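PDB 2Z8U: TATA-box-binding protein from Methanococcus jannaschii, which probably acts as a general archaeal transcription factor that recognises the TATA box near the start site of genes transcribed by RNA polymerase. Local coordinates for residues D26-E31 and A94-I99; L61-S66 and K85-E90. All coordinates share one frame; numbering follows the deposited sequence.

Contact 2 is the core contact of the pair. All three of its touching residues are buried, where helix 77-94 packs on strand 59-63. Contact 1 lies farther out: its centre is about 25 Å from the centre of the chain, against about 18 Å for the centre of contact 2. There the chain leaving helix 77-94 meets the turn before helix 30-36. Within each contact no hydrogen bond crosses between its two segments, and the touching is mainly aliphatic. Contact 1 adds capped helix ends and a pair of exposed aspartates at its edge. The two contacts touch each other, and Ile28 N probably hydrogen-bonds Arg65 O at 2.8 Å.

Contact 1: D26-E31 and A94-I99; sequences DNIDLE and AGIDVI
Ile28 lays its two aliphatic branches over the carbonyl of Asp97 and the side chains of Ile96 and Val98. Ile28 CD1 ends 4.2 Å from Asp97 O and 4.3 Å from Val98 CG1. The other branch goes to a different residue, with Ile28 CG2 4.4 Å from Ile96 CG2. Two torsions set this split. The first (chi1 -45°) puts CG1 beside the backbone N, on the side of 97-98, and leaves CG2 to face Ile96. The second, an unusual -102°, sets where CD1 ends. These are loose van der Waals contacts, and no hydrogen bond links the two segments.

The fold is the TBP saddle, built from two repeats that share one curved antiparallel sheet. Segment 26-31 belongs to the first repeat and leads into helix 30-36. Segment 94-99 begins at the last residue of helix 77-94 and runs on into the connection toward the second repeat. The contact therefore joins the entry to one helix with the exit from another. Both ends are formed by recognisable caps. Asp29 is the N-cap of helix 30-36, and its OD1 accepts a hydrogen bond from the backbone N of Glu32. Gly95 ends helix 77-94 in a Schellman motif. Its positive phi of 91° would press a side chain against the preceding carbonyl, which favours glycine there.

Ile96 turns inward after that glycine. It also touches Glu32 and Ile36 of helix 30-36 and Leu91 of helix 77-94, so it meets both helices, while Val98 rests on Ile88 and Leu91. The outer edge is polar. Asp26 OD2 and Asp97 OD2 are 5.2 Å apart on exposed side chains, a like-charge approach that solvent probably softens.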
loop_
_atom_site.group_PDB
_atom_site.type_symbol
_atom_site.label_atom_id
_atom_site.label_comp_id
_atom_site.label_asym_id
_atom_site.label_seq_id
_atom_site.Cartn_x
_atom_site.Cartn_y
_atom_site.Cartn_z
ATOM N N ASP B 26 -17.806 33.849 -17.313
ATOM C CA ASP B 26 -16.710 33.197 -18.070
ATOM C C ASP B 26 -15.264 33.559 -17.692
ATOM O O ASP B 26 -14.338 32.762 -17.933
ATOM C CB ASP B 26 -16.860 33.487 -19.580
ATOM C CG ASP B 26 -18.198 32.990 -20.163
ATOM O OD1 ASP B 26 -18.612 31.826 -19.903
ATOM O OD2 ASP B 26 -18.819 33.775 -20.925
ATOM N N ASN B 27 -15.056 34.772 -17.198
ATOM C CA ASN B 27 -13.715 35.308 -16.973
ATOM C C ASN B 27 -13.927 36.520 -16.079
ATOM O O ASN B 27 -13.702 37.665 -16.480
ATOM C CB ASN B 27 -13.044 35.664 -18.323
ATOM C CG ASN B 27 -11.697 36.377 -18.175
ATOM O OD1 ASN B 27 -10.941 36.158 -17.222
ATOM N ND2 ASN B 27 -11.393 37.237 -19.144
ATOM N N ILE B 28 -14.357 36.220 -14.860
ATOM C CA ILE B 28 -14.884 37.190 -13.907
ATOM C C ILE B 28 -13.732 37.936 -13.243
ATOM O O ILE B 28 -12.774 37.325 -12.765
ATOM C CB ILE B 28 -15.727 36.489 -12.789
ATOM C CG1 ILE B 28 -16.701 35.431 -13.362
ATOM C CG2 ILE B 28 -16.421 37.537 -11.886
ATOM C CD1 ILE B 28 -18.170 35.854 -13.486
ATOM N N ASP B 29 -13.826 39.261 -13.230
ATOM C CA ASP B 29 -12.792 40.093 -12.626
ATOM C C ASP B 29 -13.059 40.118 -11.131
ATOM O O ASP B 29 -13.870 40.898 -10.667
ATOM C CB ASP B 29 -12.858 41.493 -13.265
ATOM C CG ASP B 29 -11.871 42.490 -12.688
ATOM O OD1 ASP B 29 -11.243 42.273 -11.623
ATOM O OD2 ASP B 29 -11.719 43.532 -13.365
ATOM N N LEU B 30 -12.362 39.275 -10.375
ATOM C CA LEU B 30 -12.607 39.179 -8.913
ATOM C C LEU B 30 -12.212 40.427 -8.100
ATOM O O LEU B 30 -12.799 40.686 -7.044
ATOM C CB LEU B 30 -11.924 37.925 -8.338
ATOM C CG LEU B 30 -12.447 36.595 -8.915
ATOM C CD1 LEU B 30 -11.704 35.433 -8.303
ATOM C CD2 LEU B 30 -13.973 36.450 -8.697
ATOM N N GLU B 31 -11.223 41.185 -8.575
ATOM C CA GLU B 31 -10.900 42.466 -7.933
ATOM C C GLU B 31 -12.119 43.429 -7.920
ATOM O O GLU B 31 -12.404 44.062 -6.903
ATOM C CB GLU B 31 -9.668 43.127 -8.560
ATOM C CG GLU B 31 -9.374 44.527 -7.965
ATOM C CD GLU B 31 -8.091 45.158 -8.465
ATOM O OE1 GLU B 31 -7.495 44.628 -9.438
ATOM O OE2 GLU B 31 -7.673 46.188 -7.874
ATOM N N ALA B 94 -23.291 46.434 -11.256
ATOM C CA ALA B 94 -21.931 46.965 -11.293
ATOM C C ALA B 94 -21.303 47.003 -12.684
ATOM O O ALA B 94 -20.273 47.633 -12.867
ATOM C CB ALA B 94 -21.023 46.212 -10.333
ATOM N N GLY B 95 -21.948 46.380 -13.662
ATOM C CA GLY B 95 -21.424 46.358 -15.019
ATOM C C GLY B 95 -20.530 45.147 -15.260
ATOM O O GLY B 95 -19.800 45.097 -16.249
ATOM N N ILE B 96 -20.577 44.179 -14.348
ATOM C CA ILE B 96 -19.798 42.949 -14.504
ATOM C C ILE B 96 -20.617 41.949 -15.283
ATOM O O ILE B 96 -21.788 41.696 -14.970
ATOM C CB ILE B 96 -19.325 42.354 -13.140
ATOM C CG1 ILE B 96 -18.263 43.264 -12.518
ATOM C CG2 ILE B 96 -18.722 40.970 -13.356
ATOM C CD1 ILE B 96 -18.266 43.353 -10.988
ATOM N N ASP B 97 -20.006 41.392 -16.316
ATOM C CA ASP B 97 -20.702 40.505 -17.206
ATOM C C ASP B 97 -21.018 39.161 -16.531
ATOM O O ASP B 97 -20.101 38.405 -16.222
ATOM C CB ASP B 97 -19.869 40.253 -18.449
ATOM C CG ASP B 97 -20.645 39.524 -19.509
ATOM O OD1 ASP B 97 -21.883 39.689 -19.544
ATOM O OD2 ASP B 97 -20.030 38.775 -20.299
ATOM N N VAL B 98 -22.310 38.888 -16.329
ATOM C CA VAL B 98 -22.780 37.654 -15.653
ATOM C C VAL B 98 -23.961 37.010 -16.363
ATOM O O VAL B 98 -24.683 37.661 -17.113
ATOM C CB VAL B 98 -23.103 37.868 -14.127
ATOM C CG1 VAL B 98 -21.842 38.124 -13.325
ATOM C CG2 VAL B 98 -24.091 38.988 -13.926
ATOM N N ILE B 99 -24.131 35.701 -16.156
ATOM C CA ILE B 99 -25.270 34.953 -16.656
ATOM C C ILE B 99 -26.376 35.210 -15.632
ATOM O O ILE B 99 -26.160 34.999 -14.448
ATOM C CB ILE B 99 -24.932 33.414 -16.700
ATOM C CG1 ILE B 99 -23.814 33.137 -17.722
ATOM C CG2 ILE B 99 -26.181 32.534 -16.983
ATOM C CD1 ILE B 99 -23.289 31.678 -17.713
#

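Contact 2: L61-S66 and K85-E90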
loop_
_atom_site.group_PDB
_atom_site.type_symbol
_atom_site.label_atom_id
_atom_site.label_comp_id
_atom_site.label_asym_id
_atom_site.label_seq_id
_atom_site.Cartn_x
_atom_site.Cartn_y
_atom_site.Cartn_z
ATOM N N LEU B 61 -20.559 32.072 -0.289
ATOM C CA LEU B 61 -20.284 31.768 -1.690
ATOM C C LEU B 61 -18.786 31.844 -1.930
ATOM O O LEU B 61 -18.105 32.708 -1.371
ATOM C CB LEU B 61 -21.017 32.756 -2.617
ATOM C CG LEU B 61 -22.562 32.765 -2.624
ATOM C CD1 LEU B 61 -23.123 33.754 -1.604
ATOM C CD2 LEU B 61 -23.036 33.164 -3.989
ATOM N N LEU B 62 -18.290 30.936 -2.764
ATOM C CA LEU B 62 -16.925 30.947 -3.232
ATOM C C LEU B 62 -17.004 31.165 -4.729
ATOM O O LEU B 62 -17.685 30.409 -5.436
ATOM C CB LEU B 62 -16.217 29.627 -2.898
ATOM C CG LEU B 62 -14.810 29.352 -3.467
ATOM C CD1 LEU B 62 -13.782 30.390 -3.055
ATOM C CD2 LEU B 62 -14.347 27.952 -3.059
ATOM N N ILE B 63 -16.379 32.249 -5.192
ATOM C CA ILE B 63 -16.459 32.624 -6.596
ATOM C C ILE B 63 -15.081 32.573 -7.263
ATOM O O ILE B 63 -14.136 33.187 -6.768
ATOM C CB ILE B 63 -17.036 34.051 -6.782
ATOM C CG1 ILE B 63 -18.340 34.229 -5.983
ATOM C CG2 ILE B 63 -17.208 34.354 -8.286
ATOM C CD1 ILE B 63 -18.930 35.623 -6.032
ATOM N N PHE B 64 -14.996 31.891 -8.406
ATOM C CA PHE B 64 -13.736 31.795 -9.148
ATOM C C PHE B 64 -13.746 32.663 -10.416
ATOM O O PHE B 64 -14.810 32.999 -10.931
ATOM C CB PHE B 64 -13.469 30.326 -9.500
ATOM C CG PHE B 64 -13.083 29.474 -8.315
ATOM C CD1 PHE B 64 -11.792 29.546 -7.779
ATOM C CD2 PHE B 64 -13.994 28.608 -7.744
ATOM C CE1 PHE B 64 -11.421 28.754 -6.686
ATOM C CE2 PHE B 64 -13.633 27.799 -6.651
ATOM C CZ PHE B 64 -12.338 27.878 -6.126
ATOM N N ARG B 65 -12.554 33.014 -10.913
ATOM C CA ARG B 65 -12.394 33.720 -12.192
ATOM C C ARG B 65 -13.065 32.963 -13.369
ATOM O O ARG B 65 -13.587 33.580 -14.276
ATOM C CB ARG B 65 -10.887 33.955 -12.473
ATOM C CG ARG B 65 -10.554 34.859 -13.655
ATOM C CD ARG B 65 -9.120 35.479 -13.535
ATOM N NE ARG B 65 -8.945 36.163 -12.240
ATOM C CZ ARG B 65 -9.342 37.413 -11.959
ATOM N NH1 ARG B 65 -9.910 38.189 -12.883
ATOM N NH2 ARG B 65 -9.156 37.902 -10.738
ATOM N N SER B 66 -13.047 31.636 -13.333
ATOM C CA SER B 66 -13.758 30.790 -14.324
ATOM C C SER B 66 -15.273 31.032 -14.373
ATOM O O SER B 66 -15.942 30.637 -15.324
ATOM C CB SER B 66 -13.533 29.314 -14.007
ATOM O OG SER B 66 -14.221 28.964 -12.803
ATOM N N LYS B 85 -28.790 34.599 -6.994
ATOM C CA LYS B 85 -29.338 35.618 -7.887
ATOM C C LYS B 85 -29.210 37.074 -7.352
ATOM O O LYS B 85 -29.115 38.019 -8.119
ATOM C CB LYS B 85 -30.747 35.257 -8.354
ATOM C CG LYS B 85 -30.725 34.202 -9.490
ATOM C CD LYS B 85 -32.021 33.423 -9.635
ATOM C CE LYS B 85 -32.058 32.620 -10.988
ATOM N NZ LYS B 85 -31.070 31.439 -11.176
ATOM N N LYS B 86 -29.207 37.228 -6.031
ATOM C CA LYS B 86 -29.028 38.540 -5.398
ATOM C C LYS B 86 -27.631 39.068 -5.655
ATOM O O LYS B 86 -27.431 40.257 -5.994
ATOM C CB LYS B 86 -29.265 38.413 -3.892
ATOM C CG LYS B 86 -30.744 38.416 -3.517
ATOM C CD LYS B 86 -30.965 38.330 -2.010
ATOM C CE LYS B 86 -32.453 38.090 -1.700
ATOM N NZ LYS B 86 -32.673 37.969 -0.229
ATOM N N ILE B 87 -26.656 38.169 -5.497
ATOM C CA ILE B 87 -25.248 38.478 -5.818
ATOM C C ILE B 87 -25.079 38.802 -7.306
ATOM O O ILE B 87 -24.401 39.784 -7.646
ATOM C CB ILE B 87 -24.316 37.325 -5.362
ATOM C CG1 ILE B 87 -24.443 37.107 -3.833
ATOM C CG2 ILE B 87 -22.872 37.533 -5.835
ATOM C CD1 ILE B 87 -23.814 38.180 -2.955
ATOM N N ILE B 88 -25.671 37.970 -8.180
ATOM C CA ILE B 88 -25.664 38.200 -9.640
ATOM C C ILE B 88 -26.188 39.607 -10.004
ATOM O O ILE B 88 -25.574 40.339 -10.787
ATOM C CB ILE B 88 -26.465 37.064 -10.388
ATOM C CG1 ILE B 88 -25.668 35.748 -10.313
ATOM C CG2 ILE B 88 -26.817 37.468 -11.847
ATOM C CD1 ILE B 88 -26.361 34.549 -10.938
ATOM N N LYS B 89 -27.323 39.977 -9.419
ATOM C CA LYS B 89 -27.884 41.317 -9.643
ATOM C C LYS B 89 -26.885 42.414 -9.280
ATOM O O LYS B 89 -26.738 43.376 -10.019
ATOM C CB LYS B 89 -29.172 41.502 -8.866
ATOM C CG LYS B 89 -29.778 42.889 -8.999
ATOM C CD LYS B 89 -31.157 42.902 -8.362
ATOM C CE LYS B 89 -31.863 44.225 -8.623
ATOM N NZ LYS B 89 -31.048 45.416 -8.278
ATOM N N GLU B 90 -26.210 42.293 -8.140
ATOM C CA GLU B 90 -25.211 43.311 -7.777
ATOM C C GLU B 90 -24.108 43.407 -8.803
ATOM O O GLU B 90 -23.737 44.501 -9.227
ATOM C CB GLU B 90 -24.575 43.013 -6.428
ATOM C CG GLU B 90 -25.493 43.164 -5.249
ATOM C CD GLU B 90 -24.731 42.832 -3.995
ATOM O OE1 GLU B 90 -23.840 43.622 -3.621
ATOM O OE2 GLU B 90 -24.993 41.781 -3.406
#
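Leu61 points at helix 77-94 and passes alongside Ile87, the two side chains running in opposite directions. Its CG stands beside the backbone N (chi1 -64°), and Leu61 CD2 comes 4.2 Å from Ile87 CG1. Leu62 turns to the other face of the sheet, as the alternation of a strand requires. There it packs on Leu126 of the second subunit. Ile63 returns to the helix side, and Ile63 CD1 lies 4.4 Å from Ile87 CG2. One isoleucine thus meets both residues of 61-63 that point toward the helix. Its CG1 branch serves Leu61, and its CG2 branch, anti to the backbone N, serves Ile63. The contact is wholly apolar and buried.

Past the strand, Arg65 NH2 makes a weak hydrogen bond to Tyr42 OH. On the helix, Lys89 N bonds Lys85 O at 3.0 Å across the turn that carries Ile87.

This is helix-on-sheet packing in the TBP saddle, whose long helices lie on the convex side, away from the surface that binds DNA in relatives. Strand 59-63 runs between strands 50-54 and 68-72. Ile87 also reaches Cys52 and Leu54 of strand 50-54, and Ile63 touches Leu30 of helix 30-36.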